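Local structure of bromodomain factor 2 protein (6NIM) at residues Ile80-Ala83 with Leu84-Asn87; Gly90-Trp93 with His94-Ala97. The protein probably binds acetylated lysines through its bromodomain, as a reader of protein acetylation. All blocks are in the same frame, centred on the assembly; numbering follows the deposited sequence. Where two conformers were deposited one is given.

Interaction 1. Residues Ile80-Ala83 with Leu84-Asn87; sequences IANA and LEYN
Ala83 and Asn87 meet where helix 69-86 of the bromodomain bundle comes to its end, and there Ala83 O accepts two bonds, both from the same residue: the backbone N of Asn87 closes the last turn at 3.0 Å, and the side-chain ND2 of Asn87 reaches the same oxygen at 2.9 Å. The amide nitrogen lies in the carbonyl plane, on a lone pair at a C=O...N angle of 118°, whereas the backbone donor is tilted 34° from that plane. CG of Asn87 sits beside its own backbone N (chi1 -63°), which turns the amide back toward the helix rather than outward. In many bromodomains the asparagine following the tyrosine at this place holds the acetyl-lysine; Asn87 is consistent with that role. Its ND2 bond restrains the amide, while the backbone bond fixes the main chain.

The tightly packed face belongs to the apolar residues. Ile80 and Leu84 run side by side in the same direction, with Ile80 CG2 4.0 Å from Leu84 CD1, and they pack against Phe100 and Leu98 of helix 92-110; Ala83 faces Ala97 of that helix. Underneath, Leu84 N, Glu85 N and Tyr86 N bond to the carbonyl oxygens of Ile80, Ala81 and Asn82.

Two polar groups are held from outside: partly exposed Tyr86, whose ring meets Tyr44 and whose OH bonds to Asp43, and buried Asn82, tied through ND2 to Tyr50 O and through OD1 to Gln78 NE2. The looser part is Glu85, partly exposed, with Ala119 of the second subunit beside it. Its chain runs extended alongside the preceding turn: CG passes 3.3 Å from Ala81 O, and OE2 ends 4.0 Å from Ala81 CB.

Interaction 2. Residues Gly90-Trp93 with His94-Ala97; sequences GTEW and HQQA
Thr91 caps the amino end of helix 92-110 by taking the backbone N-H of His94 on its hydroxyl, the classic N-cap bond of a threonine. OG1 lies 3.1 Å from His94 N, and the bond is nearly straight, at 166°. The hydroxyl is put there by a chi1 of 72°, which tucks OG1 between the residue's own N and carbonyl carbon; the same atom is also bonded to Ala88 O, so the cap ties the first turn of the helix to the loop before it. Thr91 CB, meanwhile, lies in plane at the edge of the Trp93 ring. Behind the cap the helix starts its regular ladder: Thr91 O accepts from Gln95 N at 3.0 Å, Glu92 O from Gln96 N and Trp93 O from Ala97 N.

His94 is the side chain to follow outward. Its CB rests 3.5 Å from Thr91 OG1 and 3.7 Å from Thr91 O, packed against the capping group, and the two side chains cross at about a right angle. CG then leaves anti to the backbone N (chi1 -176°), carrying the imidazole away from the first turn. On the ring, ND1 turns to the main chain at the end of helix 69-86, and NE2 at the far end is bonded to Asp118 OD2 of the second subunit, so both ring nitrogens of this buried residue are satisfied. A sulfate ion, probably from the crystallisation liquor, lies about 4 Å from the His94 side chain.

Further along, Gln96 turns off to another loop, with OE1 on Leu29 N and NE2 on Asp27, and Trp93 touches Leu29. The inner face of the turn is set against helix 69-86, where His94 touches Leu84 and Ala97 packs on Ala83 and Leu84.

How the interactions relate
Interactions 1 and 2 are the facing ends of two consecutive bromodomain helices, 69-86 and 92-110, with their centres about 9 Å apart. The chain leaves the first at Asn87 and enters the second at Thr91. A probable hydrogen bond of 2.8 Å from His94 ND1 to Asn87 O joins the main chain after helix 69-86 to His94, whose ring lies at the subunit interface. Its CE1 packs 3.2 Å from Leu84 O. Deeper in, Ile80 CG2 sits 3.4 Å from Ala97 O. On the pocket side, probably, as in other bromodomains, are Asn87 and Trp93, the latter at the usual gatekeeper position; Asn87 OD1 lies 3.6 Å from Trp93 CB.

Interaction 1. Residues Ile80-Ala83 with Leu84-Asn87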
ATOM      1  N   ILE A  80      -7.850  -4.790   1.662  1.00 17.71           N
ATOM      2  CA  ILE A  80      -7.555  -5.606   2.881  1.00 18.19           C
ATOM      3  C   ILE A  80      -6.959  -4.677   3.945  1.00 18.25           C
ATOM      4  O   ILE A  80      -7.364  -4.782   5.107  1.00 18.10           O
ATOM      5  CB  ILE A  80      -6.630  -6.781   2.511  1.00 16.92           C
ATOM      6  CG1 ILE A  80      -7.344  -7.751   1.548  1.00 16.82           C
ATOM      7  CG2 ILE A  80      -6.126  -7.484   3.759  1.00 15.88           C
ATOM      8  CD1 ILE A  80      -6.474  -8.780   0.924  1.00 15.79           C
ATOM      9  N   ALA A  81      -5.982  -3.829   3.585  1.00 17.78           N
ATOM     10  CA  ALA A  81      -5.337  -2.893   4.544  1.00 18.59           C
ATOM     11  C   ALA A  81      -6.409  -2.011   5.190  1.00 18.99           C
ATOM     12  O   ALA A  81      -6.360  -1.783   6.409  1.00 18.15           O
ATOM     13  CB  ALA A  81      -4.260  -2.071   3.828  1.00 17.99           C
ATOM     14  N   ASN A  82      -7.387  -1.550   4.408  1.00 18.49           N
ATOM     15  CA  ASN A  82      -8.469  -0.672   4.915  1.00 19.58           C
ATOM     16  C   ASN A  82      -9.164  -1.380   6.084  1.00 20.00           C
ATOM     17  O   ASN A  82      -9.452  -0.736   7.119  1.00 18.10           O
ATOM     18  CB  ASN A  82      -9.430  -0.280   3.791  1.00 19.44           C
ATOM     19  CG  ASN A  82      -8.830   0.673   2.771  1.00 20.79           C
ATOM     20  OD1 ASN A  82      -7.778   1.274   2.990  1.00 20.14           O
ATOM     21  ND2 ASN A  82      -9.518   0.842   1.646  1.00 21.11           N
ATOM     22  N   ALA A  83      -9.469  -2.660   5.897  1.00 19.08           N
ATOM     23  CA  ALA A  83     -10.245  -3.466   6.860  1.00 18.15           C
ATOM     24  C   ALA A  83      -9.376  -3.709   8.104  1.00 18.10           C
ATOM     25  O   ALA A  83      -9.937  -3.693   9.211  1.00 19.66           O
ATOM     26  CB  ALA A  83     -10.715  -4.741   6.227  1.00 17.19           C
ATOM     27  N   LEU A  84      -8.080  -3.947   7.921  1.00 17.39           N
ATOM     28  CA  LEU A  84      -7.140  -4.156   9.062  1.00 18.73           C
ATOM     29  C   LEU A  84      -6.996  -2.851   9.860  1.00 19.60           C
ATOM     30  O   LEU A  84      -6.974  -2.931  11.115  1.00 20.25           O
ATOM     31  CB  LEU A  84      -5.802  -4.679   8.543  1.00 18.18           C
ATOM     32  CG  LEU A  84      -5.860  -6.144   8.137  1.00 17.97           C
ATOM     33  CD1 LEU A  84      -4.635  -6.537   7.355  1.00 17.95           C
ATOM     34  CD2 LEU A  84      -6.093  -7.049   9.362  1.00 17.06           C
ATOM     35  N   GLU A  85      -6.984  -1.694   9.192  1.00 20.28           N
ATOM     36  CA  GLU A  85      -6.899  -0.383   9.900  1.00 23.63           C
ATOM     37  C   GLU A  85      -8.219  -0.072  10.616  1.00 21.66           C
ATOM     38  O   GLU A  85      -8.189   0.414  11.764  1.00 21.53           O
ATOM     39  CB  GLU A  85      -6.610   0.785   8.948  1.00 27.24           C
ATOM     40  CG  GLU A  85      -5.281   0.728   8.240  1.00 34.30           C
ATOM     41  CD  GLU A  85      -5.176   1.699   7.056  1.00 42.37           C
ATOM     42  OE1 GLU A  85      -5.631   2.862   7.204  1.00 42.40           O
ATOM     43  OE2 GLU A  85      -4.664   1.296   5.972  1.00 48.45           O
ATOM     44  N   TYR A  86      -9.346  -0.235   9.933  1.00 21.49           N
ATOM     45  CA  TYR A  86     -10.652   0.260  10.419  1.00 21.50           C
ATOM     46  C   TYR A  86     -11.218  -0.648  11.507  1.00 22.06           C
ATOM     47  O   TYR A  86     -11.776  -0.099  12.478  1.00 21.97           O
ATOM     48  CB  TYR A  86     -11.672   0.415   9.280  1.00 21.40           C
ATOM     49  CG  TYR A  86     -12.971   0.953   9.796  1.00 22.45           C
ATOM     50  CD1 TYR A  86     -13.097   2.300  10.096  1.00 25.80           C
ATOM     51  CD2 TYR A  86     -14.031   0.103  10.097  1.00 22.88           C
ATOM     52  CE1 TYR A  86     -14.281   2.806  10.613  1.00 24.88           C
ATOM     53  CE2 TYR A  86     -15.228   0.600  10.594  1.00 23.29           C
ATOM     54  CZ  TYR A  86     -15.340   1.959  10.868  1.00 23.68           C
ATOM     55  OH  TYR A  86     -16.501   2.457  11.396  1.00 26.90           O
ATOM     56  N   ASN A  87     -11.094  -1.967  11.359  1.00 19.98           N
ATOM     57  CA  ASN A  87     -11.695  -2.942  12.309  1.00 20.77           C
ATOM     58  C   ASN A  87     -10.686  -3.201  13.425  1.00 22.39           C
ATOM     59  O   ASN A  87      -9.502  -3.394  13.133  1.00 21.36           O
ATOM     60  CB  ASN A  87     -12.138  -4.204  11.574  1.00 22.41           C
ATOM     61  CG  ASN A  87     -13.230  -3.914  10.567  1.00 24.03           C
ATOM     62  OD1 ASN A  87     -14.378  -3.658  10.943  1.00 21.13           O
ATOM     63  ND2 ASN A  87     -12.875  -3.944   9.290  1.00 21.94           N
TER

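Interaction 2. Residues Gly90-Trp93 with His94-Ala97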
ATOM      1  N   GLY A  90      -9.182  -8.238  17.268  1.00 20.19           N
ATOM      2  CA  GLY A  90     -10.077  -9.035  18.113  1.00 20.94           C
ATOM      3  C   GLY A  90     -11.420  -9.257  17.458  1.00 19.80           C
ATOM      4  O   GLY A  90     -12.107 -10.236  17.857  1.00 19.80           O
ATOM      5  N   THR A  91     -11.838  -8.402  16.517  1.00 18.39           N
ATOM      6  CA  THR A  91     -13.171  -8.575  15.873  1.00 18.68           C
ATOM      7  C   THR A  91     -13.074  -9.604  14.749  1.00 20.19           C
ATOM      8  O   THR A  91     -11.953  -9.855  14.223  1.00 18.62           O
ATOM      9  CB  THR A  91     -13.785  -7.277  15.345  1.00 20.09           C
ATOM     10  OG1 THR A  91     -13.039  -6.884  14.193  1.00 17.84           O
ATOM     11  CG2 THR A  91     -13.803  -6.196  16.401  1.00 21.22           C
ATOM     12  N   GLU A  92     -14.210 -10.192  14.387  0.50 18.41           N
ATOM     13  CA  GLU A  92     -14.275 -11.218  13.315  0.50 18.50           C
ATOM     14  C   GLU A  92     -13.919 -10.561  11.970  0.50 18.36           C
ATOM     15  O   GLU A  92     -13.288 -11.242  11.139  0.50 17.17           O
ATOM     16  CB  GLU A  92     -15.620 -11.945  13.361  0.50 20.52           C
ATOM     17  CG  GLU A  92     -15.643 -13.095  14.371  0.50 20.09           C
ATOM     18  CD  GLU A  92     -14.526 -14.134  14.226  0.50 21.35           C
ATOM     19  OE1 GLU A  92     -14.599 -14.966  13.295  0.50 23.40           O
ATOM     20  OE2 GLU A  92     -13.550 -14.082  14.996  0.50 17.57           O
ATOM     21  N   TRP A  93     -14.252  -9.281  11.785  1.00 19.18           N
ATOM     22  CA  TRP A  93     -13.946  -8.502  10.546  1.00 19.33           C
ATOM     23  C   TRP A  93     -12.428  -8.307  10.435  1.00 18.85           C
ATOM     24  O   TRP A  93     -11.826  -8.618   9.375  1.00 17.08           O
ATOM     25  CB  TRP A  93     -14.729  -7.194  10.582  1.00 22.07           C
ATOM     26  CG  TRP A  93     -16.199  -7.462  10.564  1.00 25.47           C
ATOM     27  CD1 TRP A  93     -17.001  -7.703   9.484  1.00 26.47           C
ATOM     28  CD2 TRP A  93     -17.032  -7.619  11.722  1.00 25.75           C
ATOM     29  NE1 TRP A  93     -18.275  -7.988   9.900  1.00 28.45           N
ATOM     30  CE2 TRP A  93     -18.321  -7.946  11.266  1.00 28.53           C
ATOM     31  CE3 TRP A  93     -16.792  -7.541  13.099  1.00 32.25           C
ATOM     32  CZ2 TRP A  93     -19.375  -8.195  12.144  1.00 31.04           C
ATOM     33  CZ3 TRP A  93     -17.844  -7.761  13.965  1.00 35.76           C
ATOM     34  CH2 TRP A  93     -19.113  -8.084  13.490  1.00 29.01           C
ATOM     35  N   HIS A  94     -11.780  -7.902  11.525  1.00 18.67           N
ATOM     36  CA  HIS A  94     -10.309  -7.764  11.535  1.00 17.59           C
ATOM     37  C   HIS A  94      -9.651  -9.117  11.250  1.00 17.55           C
ATOM     38  O   HIS A  94      -8.640  -9.166  10.506  1.00 16.10           O
ATOM     39  CB  HIS A  94      -9.843  -7.166  12.853  1.00 16.00           C
ATOM     40  CG  HIS A  94      -8.369  -6.898  12.902  1.00 16.71           C
ATOM     41  ND1 HIS A  94      -7.853  -5.639  12.688  1.00 18.10           N
ATOM     42  CD2 HIS A  94      -7.317  -7.690  13.209  1.00 17.52           C
ATOM     43  CE1 HIS A  94      -6.556  -5.655  12.822  1.00 18.11           C
ATOM     44  NE2 HIS A  94      -6.184  -6.918  13.152  1.00 18.29           N
ATOM     45  N   GLN A  95     -10.200 -10.189  11.822  1.00 16.84           N
ATOM     46  CA  GLN A  95      -9.610 -11.531  11.691  1.00 16.84           C
ATOM     47  C   GLN A  95      -9.769 -12.029  10.250  1.00 15.56           C
ATOM     48  O   GLN A  95      -8.815 -12.573   9.742  1.00 16.14           O
ATOM     49  CB  GLN A  95     -10.233 -12.536  12.655  1.00 17.54           C
ATOM     50  CG  GLN A  95      -9.398 -13.801  12.730  1.00 18.60           C
ATOM     51  CD  GLN A  95      -9.915 -14.755  13.765  1.00 18.59           C
ATOM     52  OE1 GLN A  95     -10.652 -15.681  13.432  1.00 20.35           O
ATOM     53  NE2 GLN A  95      -9.613 -14.448  15.026  1.00 17.56           N
ATOM     54  N   GLN A  96     -10.937 -11.837   9.613  1.00 17.21           N
ATOM     55  CA  GLN A  96     -11.090 -12.245   8.194  1.00 16.41           C
ATOM     56  C   GLN A  96     -10.093 -11.463   7.326  1.00 16.57           C
ATOM     57  O   GLN A  96      -9.515 -12.040   6.406  1.00 15.98           O
ATOM     58  CB  GLN A  96     -12.512 -12.087   7.664  1.00 18.58           C
ATOM     59  CG  GLN A  96     -12.659 -12.806   6.324  1.00 18.01           C
ATOM     60  CD  GLN A  96     -14.003 -12.570   5.688  1.00 19.67           C
ATOM     61  OE1 GLN A  96     -15.011 -13.126   6.110  1.00 20.79           O
ATOM     62  NE2 GLN A  96     -14.006 -11.761   4.646  1.00 19.72           N
ATOM     63  N   ALA A  97      -9.875 -10.199   7.647  1.00 16.52           N
ATOM     64  CA  ALA A  97      -8.932  -9.357   6.885  1.00 16.31           C
ATOM     65  C   ALA A  97      -7.506  -9.873   7.093  1.00 16.92           C
ATOM     66  O   ALA A  97      -6.748  -9.852   6.119  1.00 17.29           O
ATOM     67  CB  ALA A  97      -9.111  -7.937   7.290  1.00 16.45           C
TER